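Local coordinates for tail fiber protein (Acinetobacter phage AM24, PDB 5W5P) that probably recognises and degrades the capsular polysaccharide of its Acinetobacter baumannii host as the trimeric tailspike of the phage, at residues M231-L242 against I262-I273. Sequence-based numbering, arbitrary orientation.
Sequences MKGGRYLRISAL and IEENHLALCNRI
The Arg235 guanidinium has Ala268 CB over one face and, at its edge, the carbonyl of His266, to which NH1 makes a weak hydrogen bond, and a water linking NH1 to Leu267 O; the imidazole of His266 is turned 76° from it. The Tyr236 ring carries CD2 of Leu242 over the centre of one face, while at its edge lie Asn265 OD1, 3.7 Å from CE1, and a water between Tyr236 OH and that OD1. The setting is a parallel beta-helix, as in many phage tailspikes: residues 231-242 and 262-273 occupy equivalent places in successive coils, and strands 235-237 and 266-268 run parallel, their axes 4.8 Å apart. Leu267 CD2 reaches inward to both Tyr236 CD1 (3.5 Å) and Leu242 CD2, building a hydrophobic interior with Cys270 SG beside Tyr236 CB. On the other face of these strands, Arg235 NH2 makes a hydrogen bond to Gly160 O, and His266 NE2 one to Glu203 OE1, both of the second subunit. In the turn between strands 260-263 and 266-268, Asn265 bridges to the neighbouring coil: Asn265 OD1 accepts from Gly234 N at 2.8 Å, in the carbonyl plane, and Asn265 ND2 donates to Met231 O at 2.9 Å, from 54° above that carbonyl's plane.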
loop_
_atom_site.group_PDB
_atom_site.type_symbol
_atom_site.label_atom_id
_atom_site.label_comp_id
_atom_site.label_asym_id
_atom_site.label_seq_id
_atom_site.Cartn_x
_atom_site.Cartn_y
_atom_site.Cartn_z
HETATM N N MSE A 231 4.268 -7.727 -15.273
HETATM C CA MSE A 231 5.519 -7.206 -15.817
HETATM C C MSE A 231 6.434 -6.753 -14.692
HETATM O O MSE A 231 6.219 -5.692 -14.114
HETATM C CB MSE A 231 5.264 -6.036 -16.763
HETATM C CG MSE A 231 4.435 -6.387 -17.966
HETATM SE SE MSE A 231 4.208 -4.888 -19.181
HETATM C CE MSE A 231 5.863 -5.004 -20.197
ATOM N N LYS A 232 7.457 -7.550 -14.383
ATOM C CA LYS A 232 8.313 -7.283 -13.239
ATOM C C LYS A 232 9.761 -7.624 -13.570
ATOM O O LYS A 232 10.042 -8.563 -14.323
ATOM C CB LYS A 232 7.856 -8.075 -12.000
ATOM C CG LYS A 232 6.469 -7.697 -11.469
ATOM C CD LYS A 232 5.826 -8.833 -10.676
ATOM C CE LYS A 232 6.635 -9.176 -9.425
ATOM N NZ LYS A 232 6.239 -10.501 -8.830
ATOM N N GLY A 233 10.681 -6.846 -12.991
ATOM C CA GLY A 233 12.096 -7.147 -13.051
ATOM C C GLY A 233 12.792 -6.806 -14.347
ATOM O O GLY A 233 13.958 -7.177 -14.518
ATOM N N GLY A 234 12.130 -6.106 -15.264
ATOM C CA GLY A 234 12.741 -5.804 -16.542
ATOM C C GLY A 234 13.279 -4.396 -16.672
ATOM O O GLY A 234 12.873 -3.493 -15.934
ATOM N N ARG A 235 14.214 -4.209 -17.601
ATOM C CA ARG A 235 14.713 -2.895 -17.978
ATOM C C ARG A 235 14.078 -2.500 -19.305
ATOM O O ARG A 235 14.009 -3.315 -20.232
ATOM C CB ARG A 235 16.239 -2.894 -18.099
ATOM C CG ARG A 235 16.897 -1.552 -17.766
ATOM C CD ARG A 235 16.759 -0.541 -18.898
ATOM N NE ARG A 235 17.573 0.652 -18.674
ATOM C CZ ARG A 235 17.280 1.621 -17.808
ATOM N NH1 ARG A 235 16.173 1.566 -17.080
ATOM N NH2 ARG A 235 18.094 2.658 -17.676
ATOM N N TYR A 236 13.610 -1.256 -19.388
ATOM C CA TYR A 236 12.972 -0.731 -20.590
ATOM C C TYR A 236 13.615 0.603 -20.923
ATOM O O TYR A 236 13.577 1.532 -20.111
ATOM C CB TYR A 236 11.463 -0.570 -20.399
ATOM C CG TYR A 236 10.751 -1.866 -20.119
ATOM C CD1 TYR A 236 10.725 -2.407 -18.840
ATOM C CD2 TYR A 236 10.101 -2.551 -21.131
ATOM C CE1 TYR A 236 10.071 -3.590 -18.582
ATOM C CE2 TYR A 236 9.446 -3.738 -20.884
ATOM C CZ TYR A 236 9.435 -4.254 -19.611
ATOM O OH TYR A 236 8.788 -5.439 -19.371
ATOM N N LEU A 237 14.197 0.694 -22.114
ATOM C CA LEU A 237 14.963 1.859 -22.529
ATOM C C LEU A 237 14.457 2.313 -23.889
ATOM O O LEU A 237 14.471 1.536 -24.851
ATOM C CB LEU A 237 16.459 1.529 -22.574
ATOM C CG LEU A 237 17.438 2.619 -23.016
ATOM C CD1 LEU A 237 17.254 3.897 -22.201
ATOM C CD2 LEU A 237 18.862 2.104 -22.907
ATOM N N ARG A 238 14.000 3.566 -23.957
ATOM C CA ARG A 238 13.523 4.190 -25.195
ATOM C C ARG A 238 12.441 3.344 -25.864
ATOM O O ARG A 238 12.414 3.176 -27.087
ATOM C CB ARG A 238 14.684 4.473 -26.152
ATOM C CG ARG A 238 15.739 5.399 -25.557
ATOM C CD ARG A 238 16.814 5.767 -26.559
ATOM N NE ARG A 238 17.898 6.526 -25.938
ATOM C CZ ARG A 238 18.972 5.975 -25.377
ATOM N NH1 ARG A 238 19.108 4.655 -25.357
ATOM N NH2 ARG A 238 19.917 6.740 -24.840
ATOM N N ILE A 239 11.528 2.823 -25.046
ATOM C CA ILE A 239 10.390 2.037 -25.507
ATOM C C ILE A 239 9.181 2.956 -25.615
ATOM O O ILE A 239 8.852 3.680 -24.668
ATOM C CB ILE A 239 10.115 0.854 -24.562
ATOM C CG1 ILE A 239 11.302 -0.114 -24.594
ATOM C CG2 ILE A 239 8.782 0.172 -24.899
ATOM C CD1 ILE A 239 11.284 -1.075 -25.769
ATOM N N SER A 240 8.516 2.935 -26.772
ATOM C CA SER A 240 7.410 3.861 -27.005
ATOM C C SER A 240 6.253 3.594 -26.051
ATOM O O SER A 240 5.577 4.529 -25.603
ATOM C CB SER A 240 6.945 3.762 -28.458
ATOM O OG SER A 240 8.051 3.762 -29.347
ATOM N N ALA A 241 6.007 2.324 -25.735
ATOM C CA ALA A 241 4.960 1.951 -24.796
ATOM C C ALA A 241 5.232 0.538 -24.309
ATOM O O ALA A 241 5.477 -0.357 -25.121
ATOM C CB ALA A 241 3.571 2.031 -25.442
ATOM N N LEU A 242 5.192 0.338 -22.992
ATOM C CA LEU A 242 5.269 -1.019 -22.464
ATOM C C LEU A 242 4.019 -1.806 -22.840
ATOM O O LEU A 242 4.106 -2.957 -23.288
ATOM C CB LEU A 242 5.453 -0.991 -20.945
ATOM C CG LEU A 242 6.881 -0.933 -20.400
ATOM C CD1 LEU A 242 7.566 0.393 -20.739
ATOM C CD2 LEU A 242 6.887 -1.175 -18.892
ATOM N N ILE A 262 2.392 -3.651 -13.468
ATOM C CA ILE A 262 3.727 -3.228 -13.870
ATOM C C ILE A 262 4.458 -2.796 -12.606
ATOM O O ILE A 262 4.188 -1.717 -12.061
ATOM C CB ILE A 262 3.670 -2.096 -14.904
ATOM C CG1 ILE A 262 2.868 -2.544 -16.124
ATOM C CG2 ILE A 262 5.067 -1.645 -15.292
ATOM C CD1 ILE A 262 2.738 -1.494 -17.199
ATOM N N GLU A 263 5.382 -3.635 -12.133
ATOM C CA GLU A 263 5.956 -3.479 -10.805
ATOM C C GLU A 263 7.430 -3.863 -10.811
ATOM O O GLU A 263 7.817 -4.848 -11.441
ATOM C CB GLU A 263 5.192 -4.339 -9.784
ATOM C CG GLU A 263 5.486 -4.014 -8.328
ATOM C CD GLU A 263 4.643 -4.829 -7.356
ATOM O OE1 GLU A 263 4.631 -4.497 -6.152
ATOM O OE2 GLU A 263 4.002 -5.807 -7.795
ATOM N N GLU A 264 8.246 -3.071 -10.107
ATOM C CA GLU A 264 9.661 -3.377 -9.864
ATOM C C GLU A 264 10.464 -3.481 -11.164
ATOM O O GLU A 264 11.246 -4.414 -11.369
ATOM C CB GLU A 264 9.809 -4.646 -9.020
ATOM C CG GLU A 264 9.707 -4.396 -7.514
ATOM C CD GLU A 264 8.741 -5.344 -6.815
ATOM O OE1 GLU A 264 8.719 -6.545 -7.177
ATOM O OE2 GLU A 264 8.004 -4.886 -5.909
ATOM N N ASN A 265 10.290 -2.493 -12.037
ATOM C CA ASN A 265 11.024 -2.402 -13.293
ATOM C C ASN A 265 11.944 -1.189 -13.274
ATOM O O ASN A 265 11.885 -0.345 -12.377
ATOM C CB ASN A 265 10.079 -2.310 -14.496
ATOM C CG ASN A 265 9.254 -3.561 -14.686
ATOM O OD1 ASN A 265 9.784 -4.628 -15.014
ATOM N ND2 ASN A 265 7.946 -3.441 -14.484
ATOM N N HIS A 266 12.793 -1.107 -14.294
ATOM C CA HIS A 266 13.702 0.017 -14.496
ATOM C C HIS A 266 13.343 0.659 -15.839
ATOM O O HIS A 266 13.759 0.184 -16.898
ATOM C CB HIS A 266 15.162 -0.448 -14.460
ATOM C CG HIS A 266 15.527 -1.214 -13.224
ATOM N ND1 HIS A 266 16.264 -0.664 -12.198
ATOM C CD2 HIS A 266 15.269 -2.492 -12.858
ATOM C CE1 HIS A 266 16.439 -1.566 -11.249
ATOM N NE2 HIS A 266 15.844 -2.684 -11.625
ATOM N N LEU A 267 12.559 1.734 -15.793
ATOM C CA LEU A 267 12.104 2.429 -16.991
ATOM C C LEU A 267 12.939 3.679 -17.216
ATOM O O LEU A 267 13.177 4.458 -16.289
ATOM C CB LEU A 267 10.627 2.820 -16.888
ATOM C CG LEU A 267 9.641 1.785 -16.342
ATOM C CD1 LEU A 267 8.225 2.305 -16.431
ATOM C CD2 LEU A 267 9.769 0.471 -17.093
ATOM N N ALA A 268 13.379 3.874 -18.453
ATOM C CA ALA A 268 14.169 5.049 -18.785
ATOM C C ALA A 268 13.862 5.474 -20.212
ATOM O O ALA A 268 13.885 4.643 -21.127
ATOM C CB ALA A 268 15.665 4.773 -18.617
ATOM N N LEU A 269 13.562 6.763 -20.383
ATOM C CA LEU A 269 13.383 7.375 -21.700
ATOM C C LEU A 269 12.255 6.722 -22.489
ATOM O O LEU A 269 12.266 6.724 -23.720
ATOM C CB LEU A 269 14.686 7.343 -22.498
ATOM C CG LEU A 269 15.832 8.107 -21.832
ATOM C CD1 LEU A 269 17.177 7.758 -22.460
ATOM C CD2 LEU A 269 15.561 9.596 -21.917
ATOM N N CYS A 270 11.270 6.163 -21.791
ATOM C CA CYS A 270 10.103 5.581 -22.438
ATOM C C CYS A 270 9.066 6.664 -22.711
ATOM O O CYS A 270 8.896 7.591 -21.915
ATOM C CB CYS A 270 9.498 4.475 -21.569
ATOM S SG CYS A 270 10.654 3.145 -21.130
ATOM N N ASN A 271 8.383 6.554 -23.854
ATOM C CA ASN A 271 7.386 7.558 -24.219
ATOM C C ASN A 271 6.118 7.405 -23.390
ATOM O O ASN A 271 5.505 8.403 -22.997
ATOM C CB ASN A 271 7.052 7.466 -25.709
ATOM C CG ASN A 271 8.187 7.933 -26.593
ATOM O OD1 ASN A 271 8.944 8.835 -26.231
ATOM N ND2 ASN A 271 8.315 7.316 -27.763
ATOM N N ARG A 272 5.696 6.165 -23.146
ATOM C CA ARG A 272 4.536 5.870 -22.318
ATOM C C ARG A 272 4.783 4.567 -21.579
ATOM O O ARG A 272 5.496 3.686 -22.068
ATOM C CB ARG A 272 3.239 5.739 -23.135
ATOM C CG ARG A 272 2.861 6.957 -23.955
ATOM C CD ARG A 272 2.106 7.976 -23.131
ATOM N NE ARG A 272 1.540 9.025 -23.979
ATOM C CZ ARG A 272 2.154 10.169 -24.258
ATOM N NH1 ARG A 272 1.567 11.062 -25.042
ATOM N NH2 ARG A 272 3.356 10.422 -23.749
ATOM N N ILE A 273 4.195 4.454 -20.391
ATOM C CA ILE A 273 4.134 3.161 -19.722
ATOM C C ILE A 273 2.957 2.355 -20.253
ATOM O O ILE A 273 3.115 1.218 -20.712
ATOM C CB ILE A 273 4.051 3.344 -18.196
ATOM C CG1 ILE A 273 5.251 4.138 -17.680
ATOM C CG2 ILE A 273 3.981 1.998 -17.508
ATOM C CD1 ILE A 273 5.191 4.425 -16.184
HETATM O O HOH W 1 15.352 3.341 -14.650
HETATM O O HOH W 2 9.044 -6.472 -17.061
HETATM O O HOH W 3 9.480 6.247 -30.078
#